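Local coordinates for protein viral CASP8 and FADD-like apoptosis regulator (Molluscum contagiosum virus subtype 1, PDB 2BBR) that inhibits death-receptor-induced apoptosis by interfering with caspase-8 recruitment and activation at the death-inducing signalling complex, and also suppresses host NF-kappa-B activation, at residues A[18-23]-A[67-72]; A[29-34]-A[96-101]; A[59-64]-A[85-90]; A[151-156]-A[175-180]. All coordinates share one frame; numbering follows the deposited sequence.

Interaction 1: residues A[18-23]-A[67-72]; sequences EELDSH and LQRMDL
The guanidinium group of Arg69 has the backbone carbonyl of Glu19 and the carboxylate of Asp71 at its edges, both in plane, while Leu72 CD1 lies over the centre of one face, 3.6 Å above the plane. The bond from Arg69 NH1 to Glu19 O measures 3.0 Å and is nearly straight (168° at the hydrogen), although it reaches the oxygen from above the carbonyl plane, 42° out of it. Asp71 is held side-on: its OD1 takes NE of Arg69 and its OD2 takes NH2 at 2.9 Å, each through a syn lone pair, which fixes the rotation of the group. Bends at chi2 and chi3 fold the arginine back so that it can reach both partners. A water joins Glu19 O, Glu19 OE1 and Arg69 NH2. Alongside, Leu20 CD2 meets Leu67 CD1 at 4.0 Å and Leu72 CD1 at 4.1 Å. Arg69, Asp71 and Leu72 spell the RxDL signature of death effector domains; the salt bridge of Arg69 NH1 with Glu24 completes its charge triad. The patch lies near the surface, where Leu20 and Leu67 rest on Leu28 of helix 22-31 and Leu72 on Leu64 of helix 57-66.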
loop_
_atom_site.group_PDB
_atom_site.type_symbol
_atom_site.label_atom_id
_atom_site.label_comp_id
_atom_site.label_asym_id
_atom_site.label_seq_id
_atom_site.Cartn_x
_atom_site.Cartn_y
_atom_site.Cartn_z
ATOM N N GLU A 18 -13.471 -8.360 -10.131
ATOM C CA GLU A 18 -14.117 -9.623 -9.802
ATOM C C GLU A 18 -13.069 -10.710 -9.600
ATOM O O GLU A 18 -13.377 -11.804 -9.125
ATOM C CB GLU A 18 -15.075 -10.033 -10.922
ATOM C CG GLU A 18 -16.248 -9.087 -11.111
ATOM C CD GLU A 18 -17.104 -9.452 -12.307
ATOM O OE1 GLU A 18 -17.588 -10.602 -12.367
ATOM O OE2 GLU A 18 -17.296 -8.585 -13.187
ATOM N N GLU A 19 -11.827 -10.400 -9.956
ATOM C CA GLU A 19 -10.743 -11.362 -9.824
ATOM C C GLU A 19 -9.991 -11.260 -8.505
ATOM O O GLU A 19 -9.153 -12.103 -8.209
ATOM C CB GLU A 19 -9.757 -11.202 -10.984
ATOM C CG GLU A 19 -10.374 -11.448 -12.352
ATOM C CD GLU A 19 -11.002 -12.823 -12.462
ATOM O OE1 GLU A 19 -10.277 -13.825 -12.288
ATOM O OE2 GLU A 19 -12.222 -12.904 -12.721
ATOM N N LEU A 20 -10.291 -10.235 -7.714
ATOM C CA LEU A 20 -9.612 -10.040 -6.439
ATOM C C LEU A 20 -10.462 -10.523 -5.275
ATOM O O LEU A 20 -11.689 -10.443 -5.319
ATOM C CB LEU A 20 -9.286 -8.557 -6.248
ATOM C CG LEU A 20 -8.540 -7.865 -7.391
ATOM C CD1 LEU A 20 -8.370 -6.397 -7.058
ATOM C CD2 LEU A 20 -7.189 -8.524 -7.615
ATOM N N ASP A 21 -9.809 -11.025 -4.231
ATOM C CA ASP A 21 -10.530 -11.493 -3.055
ATOM C C ASP A 21 -10.568 -10.367 -2.028
ATOM O O ASP A 21 -10.059 -9.274 -2.282
ATOM C CB ASP A 21 -9.877 -12.762 -2.479
ATOM C CG ASP A 21 -8.478 -12.526 -1.939
ATOM O OD1 ASP A 21 -7.732 -13.520 -1.802
ATOM O OD2 ASP A 21 -8.122 -11.368 -1.637
ATOM N N SER A 22 -11.174 -10.626 -0.873
ATOM C CA SER A 22 -11.298 -9.607 0.162
ATOM C C SER A 22 -9.977 -9.053 0.680
ATOM O O SER A 22 -9.888 -7.870 1.006
ATOM C CB SER A 22 -12.127 -10.144 1.332
ATOM O OG SER A 22 -13.460 -10.406 0.929
ATOM N N HIS A 23 -8.955 -9.895 0.772
ATOM C CA HIS A 23 -7.666 -9.419 1.254
ATOM C C HIS A 23 -7.084 -8.437 0.240
ATOM O O HIS A 23 -6.635 -7.346 0.595
ATOM C CB HIS A 23 -6.695 -10.580 1.459
ATOM C CG HIS A 23 -5.386 -10.164 2.053
ATOM N ND1 HIS A 23 -5.262 -9.744 3.361
ATOM C CD2 HIS A 23 -4.149 -10.067 1.510
ATOM C CE1 HIS A 23 -4.007 -9.408 3.596
ATOM N NE2 HIS A 23 -3.310 -9.595 2.490
ATOM N N LEU A 67 0.246 -6.466 -5.830
ATOM C CA LEU A 67 -0.580 -7.588 -5.381
ATOM C C LEU A 67 -0.015 -8.910 -5.890
ATOM O O LEU A 67 -0.538 -9.982 -5.579
ATOM C CB LEU A 67 -2.019 -7.438 -5.888
ATOM C CG LEU A 67 -2.894 -6.307 -5.345
ATOM C CD1 LEU A 67 -4.253 -6.344 -6.029
ATOM C CD2 LEU A 67 -3.055 -6.456 -3.844
ATOM N N GLN A 68 1.045 -8.823 -6.684
ATOM C CA GLN A 68 1.696 -9.999 -7.243
ATOM C C GLN A 68 0.765 -10.798 -8.147
ATOM O O GLN A 68 0.864 -12.023 -8.225
ATOM C CB GLN A 68 2.228 -10.887 -6.115
ATOM C CG GLN A 68 3.319 -10.226 -5.286
ATOM C CD GLN A 68 4.590 -9.989 -6.080
ATOM O OE1 GLN A 68 5.274 -10.936 -6.469
ATOM N NE2 GLN A 68 4.908 -8.723 -6.331
ATOM N N ARG A 69 -0.141 -10.102 -8.828
ATOM C CA ARG A 69 -1.069 -10.758 -9.738
ATOM C C ARG A 69 -0.528 -10.679 -11.161
ATOM O O ARG A 69 -1.049 -9.964 -12.017
ATOM C CB ARG A 69 -2.459 -10.120 -9.636
ATOM C CG ARG A 69 -3.145 -10.364 -8.289
ATOM C CD ARG A 69 -3.317 -11.853 -8.005
ATOM N NE ARG A 69 -4.146 -12.505 -9.016
ATOM C CZ ARG A 69 -5.472 -12.593 -8.965
ATOM N NH1 ARG A 69 -6.141 -12.076 -7.944
ATOM N NH2 ARG A 69 -6.132 -13.193 -9.946
ATOM N N MET A 70 0.546 -11.425 -11.399
ATOM C CA MET A 70 1.173 -11.444 -12.711
ATOM C C MET A 70 0.241 -12.073 -13.740
ATOM O O MET A 70 0.382 -11.841 -14.939
ATOM C CB MET A 70 2.502 -12.197 -12.655
ATOM C CG MET A 70 3.681 -11.366 -12.150
ATOM S SD MET A 70 3.429 -10.570 -10.546
ATOM C CE MET A 70 4.964 -9.651 -10.361
ATOM N N ASP A 71 -0.713 -12.874 -13.268
ATOM C CA ASP A 71 -1.688 -13.493 -14.162
ATOM C C ASP A 71 -2.556 -12.401 -14.790
ATOM O O ASP A 71 -2.805 -12.404 -15.995
ATOM C CB ASP A 71 -2.556 -14.518 -13.404
ATOM C CG ASP A 71 -3.293 -13.921 -12.212
ATOM O OD1 ASP A 71 -2.721 -13.072 -11.495
ATOM O OD2 ASP A 71 -4.451 -14.326 -11.975
ATOM N N LEU A 72 -2.987 -11.448 -13.970
ATOM C CA LEU A 72 -3.824 -10.355 -14.453
ATOM C C LEU A 72 -3.031 -9.353 -15.298
ATOM O O LEU A 72 -3.569 -8.752 -16.228
ATOM C CB LEU A 72 -4.507 -9.654 -13.276
ATOM C CG LEU A 72 -5.433 -10.575 -12.465
ATOM C CD1 LEU A 72 -6.059 -9.795 -11.319
ATOM C CD2 LEU A 72 -6.516 -11.160 -13.367
HETATM O O HOH W 1 -8.780 -14.516 -10.171
#

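Interaction 2: residues A[29-34]-A[96-101]; sequences LFLCHD and YRKLMV. With AZI (azide ion), chain B.
The interface between the two tandem death effector domains is crossed here by Arg97, which is buried and reaches from the second domain to Phe30, His33 and Asp34 of the first. Its NE gives Asp34 OD2 a straight bond of 2.9 Å (171°), lying in the guanidinium plane but arriving 44° above that of the carboxylate. NH2 reaches Asp34 OD1 at the same length, so the salt bridge is side-on with two nitrogens. One face of the guanidinium carries His33 CB and the opposite face Tyr96 CE2, 3.6 Å from the plane, a sandwich that limits its rotation. Arg97 CD lies over the face of Phe30 in a CH-pi contact, 4.2 Å from the ring centroid; the guanidinium turns its edge to this ring, the planes 82° apart, and the cation-pi contact is off-centre. Farther along, Val101 CG2 touches both Phe30 CD2 and Leu31 CD2 at 3.7 Å. The amino group of Lys98 makes a salt bridge with Glu62 and a weak bond from NZ to the middle nitrogen of an azide ion, probably from the crystallisation liquor. Helix 22-31 and helix 95-104 thus meet near the chain's centre, where helix 136-145 supplies Glu144 to Arg97 NH1 and packs Leu141 on Phe30.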
loop_
_atom_site.group_PDB
_atom_site.type_symbol
_atom_site.label_atom_id
_atom_site.label_comp_id
_atom_site.label_asym_id
_atom_site.label_seq_id
_atom_site.Cartn_x
_atom_site.Cartn_y
_atom_site.Cartn_z
ATOM N N LEU A 29 -7.513 -0.753 -1.303
ATOM C CA LEU A 29 -8.123 0.372 -0.607
ATOM C C LEU A 29 -7.050 1.135 0.167
ATOM O O LEU A 29 -7.065 2.362 0.217
ATOM C CB LEU A 29 -9.227 -0.106 0.339
ATOM C CG LEU A 29 -10.565 -0.445 -0.322
ATOM C CD1 LEU A 29 -11.527 -0.991 0.716
ATOM C CD2 LEU A 29 -11.145 0.802 -0.978
ATOM N N PHE A 30 -6.112 0.406 0.764
ATOM C CA PHE A 30 -5.024 1.035 1.508
ATOM C C PHE A 30 -4.147 1.850 0.553
ATOM O O PHE A 30 -3.771 2.985 0.852
ATOM C CB PHE A 30 -4.188 -0.035 2.209
ATOM C CG PHE A 30 -2.942 0.496 2.859
ATOM C CD1 PHE A 30 -2.976 1.056 4.133
ATOM C CD2 PHE A 30 -1.727 0.438 2.191
ATOM C CE1 PHE A 30 -1.807 1.549 4.731
ATOM C CE2 PHE A 30 -0.565 0.926 2.776
ATOM C CZ PHE A 30 -0.602 1.482 4.048
ATOM N N LEU A 31 -3.827 1.274 -0.602
ATOM C CA LEU A 31 -3.003 1.975 -1.584
ATOM C C LEU A 31 -3.657 3.280 -2.031
ATOM O O LEU A 31 -2.968 4.246 -2.375
ATOM C CB LEU A 31 -2.759 1.090 -2.812
ATOM C CG LEU A 31 -1.795 -0.088 -2.660
ATOM C CD1 LEU A 31 -1.750 -0.871 -3.963
ATOM C CD2 LEU A 31 -0.402 0.417 -2.289
ATOM N N CYS A 32 -4.989 3.299 -2.022
ATOM C CA CYS A 32 -5.757 4.470 -2.436
ATOM C C CYS A 32 -6.168 5.357 -1.268
ATOM O O CYS A 32 -6.957 6.282 -1.446
ATOM C CB CYS A 32 -7.030 4.033 -3.166
ATOM S SG CYS A 32 -6.769 3.076 -4.665
ATOM N N HIS A 33 -5.625 5.092 -0.084
ATOM C CA HIS A 33 -5.997 5.846 1.109
ATOM C C HIS A 33 -5.896 7.369 1.016
ATOM O O HIS A 33 -6.800 8.073 1.467
ATOM C CB HIS A 33 -5.180 5.359 2.305
ATOM C CG HIS A 33 -5.661 5.888 3.622
ATOM N ND1 HIS A 33 -6.832 5.468 4.213
ATOM C CD2 HIS A 33 -5.132 6.818 4.451
ATOM C CE1 HIS A 33 -7.006 6.118 5.351
ATOM N NE2 HIS A 33 -5.987 6.943 5.518
ATOM N N ASP A 34 -4.809 7.878 0.448
ATOM C CA ASP A 34 -4.622 9.322 0.334
ATOM C C ASP A 34 -5.457 9.958 -0.770
ATOM O O ASP A 34 -6.020 11.039 -0.589
ATOM C CB ASP A 34 -3.153 9.650 0.076
ATOM C CG ASP A 34 -2.233 9.051 1.113
ATOM O OD1 ASP A 34 -2.455 9.298 2.317
ATOM O OD2 ASP A 34 -1.289 8.336 0.722
ATOM N N TYR A 96 5.746 4.850 -0.018
ATOM C CA TYR A 96 5.302 4.575 1.345
ATOM C C TYR A 96 4.190 3.526 1.375
ATOM O O TYR A 96 4.299 2.513 2.065
ATOM C CB TYR A 96 4.803 5.860 2.018
ATOM C CG TYR A 96 4.082 5.628 3.328
ATOM C CD1 TYR A 96 4.742 5.080 4.428
ATOM C CD2 TYR A 96 2.732 5.939 3.460
ATOM C CE1 TYR A 96 4.076 4.844 5.624
ATOM C CE2 TYR A 96 2.054 5.705 4.653
ATOM C CZ TYR A 96 2.733 5.158 5.730
ATOM O OH TYR A 96 2.070 4.924 6.913
ATOM N N ARG A 97 3.121 3.762 0.623
ATOM C CA ARG A 97 1.997 2.832 0.617
ATOM C C ARG A 97 2.354 1.479 0.012
ATOM O O ARG A 97 1.964 0.434 0.534
ATOM C CB ARG A 97 0.812 3.438 -0.145
ATOM C CG ARG A 97 0.278 4.751 0.411
ATOM C CD ARG A 97 -0.743 4.538 1.506
ATOM N NE ARG A 97 -1.104 5.799 2.148
ATOM C CZ ARG A 97 -1.430 5.901 3.428
ATOM N NH1 ARG A 97 -1.448 4.811 4.184
ATOM N NH2 ARG A 97 -1.689 7.088 3.959
ATOM N N LYS A 98 3.079 1.493 -1.099
ATOM C CA LYS A 98 3.457 0.240 -1.738
ATOM C C LYS A 98 4.363 -0.587 -0.829
ATOM O O LYS A 98 4.201 -1.805 -0.719
ATOM C CB LYS A 98 4.135 0.520 -3.080
ATOM C CG LYS A 98 3.172 1.066 -4.133
ATOM C CD LYS A 98 3.857 1.339 -5.462
ATOM C CE LYS A 98 4.711 2.596 -5.411
ATOM N NZ LYS A 98 5.548 2.730 -6.635
ATOM N N LEU A 99 5.306 0.073 -0.164
ATOM C CA LEU A 99 6.214 -0.619 0.743
ATOM C C LEU A 99 5.461 -1.260 1.900
ATOM O O LEU A 99 5.738 -2.398 2.273
ATOM C CB LEU A 99 7.263 0.348 1.295
ATOM C CG LEU A 99 8.229 -0.215 2.346
ATOM C CD1 LEU A 99 8.955 -1.438 1.803
ATOM C CD2 LEU A 99 9.229 0.857 2.738
ATOM N N MET A 100 4.511 -0.530 2.474
ATOM C CA MET A 100 3.749 -1.079 3.589
ATOM C C MET A 100 2.982 -2.333 3.172
ATOM O O MET A 100 2.908 -3.304 3.928
ATOM C CB MET A 100 2.793 -0.030 4.158
ATOM C CG MET A 100 3.495 1.130 4.859
ATOM S SD MET A 100 4.610 0.630 6.204
ATOM C CE MET A 100 6.184 0.979 5.450
ATOM N N VAL A 101 2.402 -2.325 1.976
ATOM C CA VAL A 101 1.679 -3.505 1.515
ATOM C C VAL A 101 2.642 -4.681 1.391
ATOM O O VAL A 101 2.353 -5.786 1.857
ATOM C CB VAL A 101 1.008 -3.271 0.143
ATOM C CG1 VAL A 101 0.499 -4.594 -0.418
ATOM C CG2 VAL A 101 -0.148 -2.285 0.291
HETATM N N1 AZI B . 7.535 0.210 -6.715
HETATM N N2 AZI B . 7.342 0.287 -5.560
HETATM N N3 AZI B . 7.215 0.335 -4.403
#

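Interaction 3: residues A[59-64]-A[85-90]; sequences ALVEML and EQLLGT
A type II beta turn from Leu87 to Thr90, in the connection that runs on to helix 95-104, is fastened to helix 57-66 by the carboxylate of Glu62. The evidence is one short, straight hydrogen bond: Gly89 N lies 2.8 Å from Glu62 OE2, with an angle of 171° at the hydrogen. The N-H comes down on the carboxylate from above, 61° out of its plane. Glu62 gets there with an extended chain that leaves the helix flank and runs to the turn, and its CG passes 3.9 Å from Leu88 CD2. OE2 also has a charged partner, Lys98 of helix 95-104, and the other oxygen, OE1, is taken by the hydroxyl of Ser91, just past the turn, so both oxygens of this buried carboxylate have partners. Gly89 occupies the third position of the turn with a positive phi of 82°, where a side chain would press against the preceding carbonyl oxygen. One helical residue before Glu62, Val61 offers both methyls to Leu87, whose CD1 approaches Val61 CG1 to 3.9 Å; the two side chains cross at about a right angle. Leu57 and Leu73 extend this apolar patch, one against Leu87 and the other against Val61. Within the turn, Leu87 O accepts twice from Thr90: from the backbone N at 3.2 Å, closing the turn, and from OG1 at 2.7 Å.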
loop_
_atom_site.group_PDB
_atom_site.type_symbol
_atom_site.label_atom_id
_atom_site.label_comp_id
_atom_site.label_asym_id
_atom_site.label_seq_id
_atom_site.Cartn_x
_atom_site.Cartn_y
_atom_site.Cartn_z
ATOM N N ALA A 59 -1.021 3.231 -13.121
ATOM C CA ALA A 59 -1.538 3.008 -11.775
ATOM C C ALA A 59 -2.067 1.588 -11.599
ATOM O O ALA A 59 -1.752 0.918 -10.615
ATOM C CB ALA A 59 -2.636 4.016 -11.461
ATOM N N LEU A 60 -2.872 1.134 -12.554
ATOM C CA LEU A 60 -3.433 -0.210 -12.482
ATOM C C LEU A 60 -2.344 -1.271 -12.547
ATOM O O LEU A 60 -2.391 -2.264 -11.823
ATOM C CB LEU A 60 -4.447 -0.432 -13.611
ATOM C CG LEU A 60 -5.838 0.188 -13.439
ATOM C CD1 LEU A 60 -6.522 -0.416 -12.223
ATOM C CD2 LEU A 60 -5.722 1.692 -13.294
ATOM N N VAL A 61 -1.366 -1.064 -13.422
ATOM C CA VAL A 61 -0.271 -2.012 -13.552
ATOM C C VAL A 61 0.500 -2.097 -12.234
ATOM O O VAL A 61 0.843 -3.189 -11.778
ATOM C CB VAL A 61 0.656 -1.601 -14.718
ATOM C CG1 VAL A 61 1.972 -2.355 -14.651
ATOM C CG2 VAL A 61 -0.038 -1.895 -16.043
ATOM N N GLU A 62 0.751 -0.952 -11.604
ATOM C CA GLU A 62 1.465 -0.953 -10.328
ATOM C C GLU A 62 0.652 -1.675 -9.263
ATOM O O GLU A 62 1.196 -2.443 -8.470
ATOM C CB GLU A 62 1.757 0.470 -9.858
ATOM C CG GLU A 62 2.839 1.167 -10.643
ATOM C CD GLU A 62 3.428 2.331 -9.876
ATOM O OE1 GLU A 62 2.982 3.478 -10.085
ATOM O OE2 GLU A 62 4.330 2.086 -9.052
ATOM N N MET A 63 -0.652 -1.416 -9.228
ATOM C CA MET A 63 -1.504 -2.081 -8.253
ATOM C C MET A 63 -1.412 -3.591 -8.400
ATOM O O MET A 63 -1.224 -4.305 -7.417
ATOM C CB MET A 63 -2.958 -1.654 -8.424
ATOM C CG MET A 63 -3.233 -0.223 -8.031
ATOM S SD MET A 63 -4.951 0.197 -8.309
ATOM C CE MET A 63 -4.931 1.947 -7.930
ATOM N N LEU A 64 -1.549 -4.078 -9.628
ATOM C CA LEU A 64 -1.485 -5.519 -9.857
ATOM C C LEU A 64 -0.111 -6.086 -9.508
ATOM O O LEU A 64 -0.005 -7.190 -8.975
ATOM C CB LEU A 64 -1.849 -5.847 -11.309
ATOM C CG LEU A 64 -3.298 -5.526 -11.702
ATOM C CD1 LEU A 64 -3.501 -5.808 -13.184
ATOM C CD2 LEU A 64 -4.259 -6.349 -10.855
ATOM N N GLU A 85 7.420 -3.870 -14.260
ATOM C CA GLU A 85 8.423 -3.183 -13.456
ATOM C C GLU A 85 8.887 -1.886 -14.115
ATOM O O GLU A 85 9.349 -0.969 -13.437
ATOM C CB GLU A 85 9.597 -4.129 -13.165
ATOM C CG GLU A 85 9.167 -5.294 -12.278
ATOM C CD GLU A 85 10.234 -6.349 -12.058
ATOM O OE1 GLU A 85 11.087 -6.544 -12.943
ATOM O OE2 GLU A 85 10.190 -7.004 -10.999
ATOM N N GLN A 86 8.738 -1.790 -15.431
ATOM C CA GLN A 86 9.128 -0.573 -16.132
ATOM C C GLN A 86 8.192 0.586 -15.797
ATOM O O GLN A 86 8.539 1.746 -16.012
ATOM C CB GLN A 86 9.141 -0.800 -17.645
ATOM C CG GLN A 86 10.341 -1.595 -18.135
ATOM C CD GLN A 86 11.655 -0.914 -17.798
ATOM O OE1 GLN A 86 11.814 0.283 -18.024
ATOM N NE2 GLN A 86 12.602 -1.672 -17.257
ATOM N N LEU A 87 7.015 0.278 -15.256
ATOM C CA LEU A 87 6.047 1.319 -14.912
ATOM C C LEU A 87 6.007 1.680 -13.434
ATOM O O LEU A 87 5.305 2.615 -13.042
ATOM C CB LEU A 87 4.641 0.914 -15.369
ATOM C CG LEU A 87 4.489 0.585 -16.856
ATOM C CD1 LEU A 87 3.012 0.460 -17.193
ATOM C CD2 LEU A 87 5.134 1.668 -17.707
ATOM N N LEU A 88 6.748 0.952 -12.608
ATOM C CA LEU A 88 6.752 1.241 -11.181
ATOM C C LEU A 88 7.264 2.653 -10.907
ATOM O O LEU A 88 8.266 3.087 -11.482
ATOM C CB LEU A 88 7.611 0.216 -10.434
ATOM C CG LEU A 88 7.063 -1.215 -10.413
ATOM C CD1 LEU A 88 8.101 -2.151 -9.818
ATOM C CD2 LEU A 88 5.773 -1.263 -9.601
ATOM N N GLY A 89 6.562 3.372 -10.034
ATOM C CA GLY A 89 6.955 4.724 -9.684
ATOM C C GLY A 89 6.504 5.793 -10.659
ATOM O O GLY A 89 6.987 6.924 -10.590
ATOM N N THR A 90 5.580 5.462 -11.558
ATOM C CA THR A 90 5.115 6.443 -12.538
ATOM C C THR A 90 3.639 6.823 -12.427
ATOM O O THR A 90 3.048 7.309 -13.391
ATOM C CB THR A 90 5.385 5.969 -13.991
ATOM O OG1 THR A 90 4.552 4.845 -14.299
ATOM C CG2 THR A 90 6.848 5.579 -14.166
#

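Interaction 4: residues A[151-156]-A[175-180]; sequences PSSVSV and EYEQQE
Tyr176 OH and Val154 N give the two direct hydrogen bonds of the contact. Tyr176 OH donates to Pro151 O at 2.6 Å, in the carbonyl plane, with a C=O to donor angle of 147°; the same oxygen lies in the plane of the tyrosine ring, at its edge. Glu177 OE1 accepts from Val154 N at 2.9 Å, met 48° above the carboxylate plane, and lies 3.0 Å from Ser155 N. With CG anti to the backbone N (chi1 -172°) and an extended chain beyond, Glu177 spans the gap and brings its carboxylate to the start of helix 155-163, where its negative charge would probably interact favourably with the helix dipole. That helix begins beside helix 167-187, two members of the antiparallel helical bundle of the second death effector domain. Apolar packing is slight: Val154 CG2 comes 4.1 Å from Tyr176 CD2, at the edge of the ring, the two side chains crossing at about a right angle. Glu177 CB also nears Val154 CG2. Beyond the segments, Tyr176 packs on Tyr96 and Leu99 of helix 95-104, and its ring meets that of His194 of the C-terminal histidine tag, which also bonds Glu180 OE2. Waters form the last group. One links Ser152 O to Glu177 O, a second joins Ser152 OG to Glu180 OE1, and a third, 2.6 Å from Glu177 OE2, also holds Ser153 OG and Ser155 OG.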
loop_
_atom_site.group_PDB
_atom_site.type_symbol
_atom_site.label_atom_id
_atom_site.label_comp_id
_atom_site.label_asym_id
_atom_site.label_seq_id
_atom_site.Cartn_x
_atom_site.Cartn_y
_atom_site.Cartn_z
ATOM N N PRO A 151 3.877 9.160 6.089
ATOM C CA PRO A 151 4.729 8.880 4.928
ATOM C C PRO A 151 6.172 9.368 5.093
ATOM O O PRO A 151 7.074 8.902 4.395
ATOM C CB PRO A 151 3.995 9.585 3.789
ATOM C CG PRO A 151 2.556 9.485 4.218
ATOM C CD PRO A 151 2.637 9.842 5.679
ATOM N N SER A 152 6.396 10.291 6.023
ATOM C CA SER A 152 7.733 10.832 6.262
ATOM C C SER A 152 8.436 10.211 7.468
ATOM O O SER A 152 9.651 10.339 7.619
ATOM C CB SER A 152 7.656 12.349 6.465
ATOM O OG SER A 152 7.082 12.986 5.340
ATOM N N SER A 153 7.674 9.537 8.323
ATOM C CA SER A 153 8.238 8.935 9.524
ATOM C C SER A 153 7.683 7.548 9.795
ATOM O O SER A 153 6.498 7.398 10.101
ATOM C CB SER A 153 7.954 9.834 10.728
ATOM O OG SER A 153 8.351 9.213 11.938
ATOM N N VAL A 154 8.536 6.535 9.685
ATOM C CA VAL A 154 8.113 5.166 9.934
ATOM C C VAL A 154 9.017 4.484 10.958
ATOM O O VAL A 154 8.942 3.272 11.140
ATOM C CB VAL A 154 8.096 4.329 8.620
ATOM C CG1 VAL A 154 7.083 4.915 7.648
ATOM C CG2 VAL A 154 9.481 4.293 7.992
ATOM N N SER A 155 9.848 5.262 11.649
ATOM C CA SER A 155 10.766 4.695 12.631
ATOM C C SER A 155 10.081 3.894 13.735
ATOM O O SER A 155 10.654 2.930 14.234
ATOM C CB SER A 155 11.648 5.790 13.251
ATOM O OG SER A 155 10.884 6.727 13.980
ATOM N N VAL A 156 8.869 4.279 14.124
ATOM C CA VAL A 156 8.170 3.530 15.162
ATOM C C VAL A 156 7.923 2.107 14.663
ATOM O O VAL A 156 8.120 1.137 15.401
ATOM C CB VAL A 156 6.825 4.195 15.538
ATOM C CG1 VAL A 156 6.010 3.261 16.424
ATOM C CG2 VAL A 156 7.090 5.509 16.268
ATOM N N GLU A 175 15.717 2.428 5.487
ATOM C CA GLU A 175 16.222 2.907 4.212
ATOM C C GLU A 175 15.198 3.783 3.508
ATOM O O GLU A 175 15.558 4.792 2.895
ATOM C CB GLU A 175 16.631 1.728 3.331
ATOM C CG GLU A 175 17.922 1.075 3.809
ATOM C CD GLU A 175 18.332 -0.122 2.978
ATOM O OE1 GLU A 175 19.455 -0.627 3.187
ATOM O OE2 GLU A 175 17.532 -0.560 2.126
ATOM N N TYR A 176 13.925 3.407 3.592
ATOM C CA TYR A 176 12.872 4.203 2.980
ATOM C C TYR A 176 12.820 5.584 3.622
ATOM O O TYR A 176 12.748 6.595 2.926
ATOM C CB TYR A 176 11.497 3.542 3.148
ATOM C CG TYR A 176 10.378 4.529 2.900
ATOM C CD1 TYR A 176 10.100 4.980 1.614
ATOM C CD2 TYR A 176 9.699 5.129 3.965
ATOM C CE1 TYR A 176 9.192 6.009 1.390
ATOM C CE2 TYR A 176 8.787 6.164 3.751
ATOM C CZ TYR A 176 8.546 6.602 2.458
ATOM O OH TYR A 176 7.705 7.664 2.224
ATOM N N GLU A 177 12.843 5.635 4.952
ATOM C CA GLU A 177 12.765 6.924 5.622
ATOM C C GLU A 177 13.933 7.815 5.240
ATOM O O GLU A 177 13.755 9.015 5.028
ATOM C CB GLU A 177 12.701 6.760 7.143
ATOM C CG GLU A 177 12.414 8.086 7.839
ATOM C CD GLU A 177 12.042 7.948 9.297
ATOM O OE1 GLU A 177 11.354 6.971 9.660
ATOM O OE2 GLU A 177 12.417 8.841 10.084
ATOM N N GLN A 178 15.124 7.234 5.150
ATOM C CA GLN A 178 16.305 7.999 4.772
ATOM C C GLN A 178 16.200 8.486 3.328
ATOM O O GLN A 178 16.579 9.618 3.018
ATOM C CB GLN A 178 17.563 7.153 4.963
ATOM C CG GLN A 178 17.887 6.845 6.415
ATOM C CD GLN A 178 18.054 8.098 7.244
ATOM O OE1 GLN A 178 17.076 8.678 7.718
ATOM N NE2 GLN A 178 19.297 8.536 7.406
ATOM N N GLN A 179 15.677 7.644 2.442
ATOM C CA GLN A 179 15.513 8.027 1.044
ATOM C C GLN A 179 14.502 9.161 0.909
ATOM O O GLN A 179 14.714 10.107 0.147
ATOM C CB GLN A 179 15.050 6.826 0.216
ATOM C CG GLN A 179 16.136 5.792 -0.031
ATOM C CD GLN A 179 15.607 4.542 -0.705
ATOM O OE1 GLN A 179 14.824 4.619 -1.651
ATOM N NE2 GLN A 179 16.046 3.383 -0.229
ATOM N N GLU A 180 13.396 9.064 1.639
ATOM C CA GLU A 180 12.374 10.102 1.590
ATOM C C GLU A 180 12.927 11.417 2.136
ATOM O O GLU A 180 12.662 12.484 1.586
ATOM C CB GLU A 180 11.141 9.672 2.392
ATOM C CG GLU A 180 10.135 10.796 2.629
ATOM C CD GLU A 180 9.571 11.387 1.344
ATOM O OE1 GLU A 180 8.985 12.489 1.411
ATOM O OE2 GLU A 180 9.696 10.753 0.274
HETATM O O HOH W 2 11.603 10.891 5.783
HETATM O O HOH W 3 9.059 13.988 3.617
HETATM O O HOH W 4 10.988 9.077 12.290
#

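In the fold
Interaction 1 lies in the first death effector domain, and interaction 3 ties that domain's helix 57-66 to the connection leading to helix 95-104; their centres are 14 Å apart, and Arg69 N and Leu64 O, 2.9 Å apart, are probably hydrogen-bonded. Interaction 2 joins helix 22-31, which interaction 1 also uses, to helix 95-104 of the second domain. Along the chain interaction 3 is nested inside the loop that interaction 2 closes, while the segments of interaction 1 alternate with those of both. Cys32 SG and Met63 CE pack interactions 2 and 3 together. Interaction 4 comes last and touches interaction 2 where Tyr96 CB meets Tyr176 OH. Centres of interactions 1 and 4 are 28 Å apart, on opposite sides of the chain's centre, consistent with a compact two-domain unit.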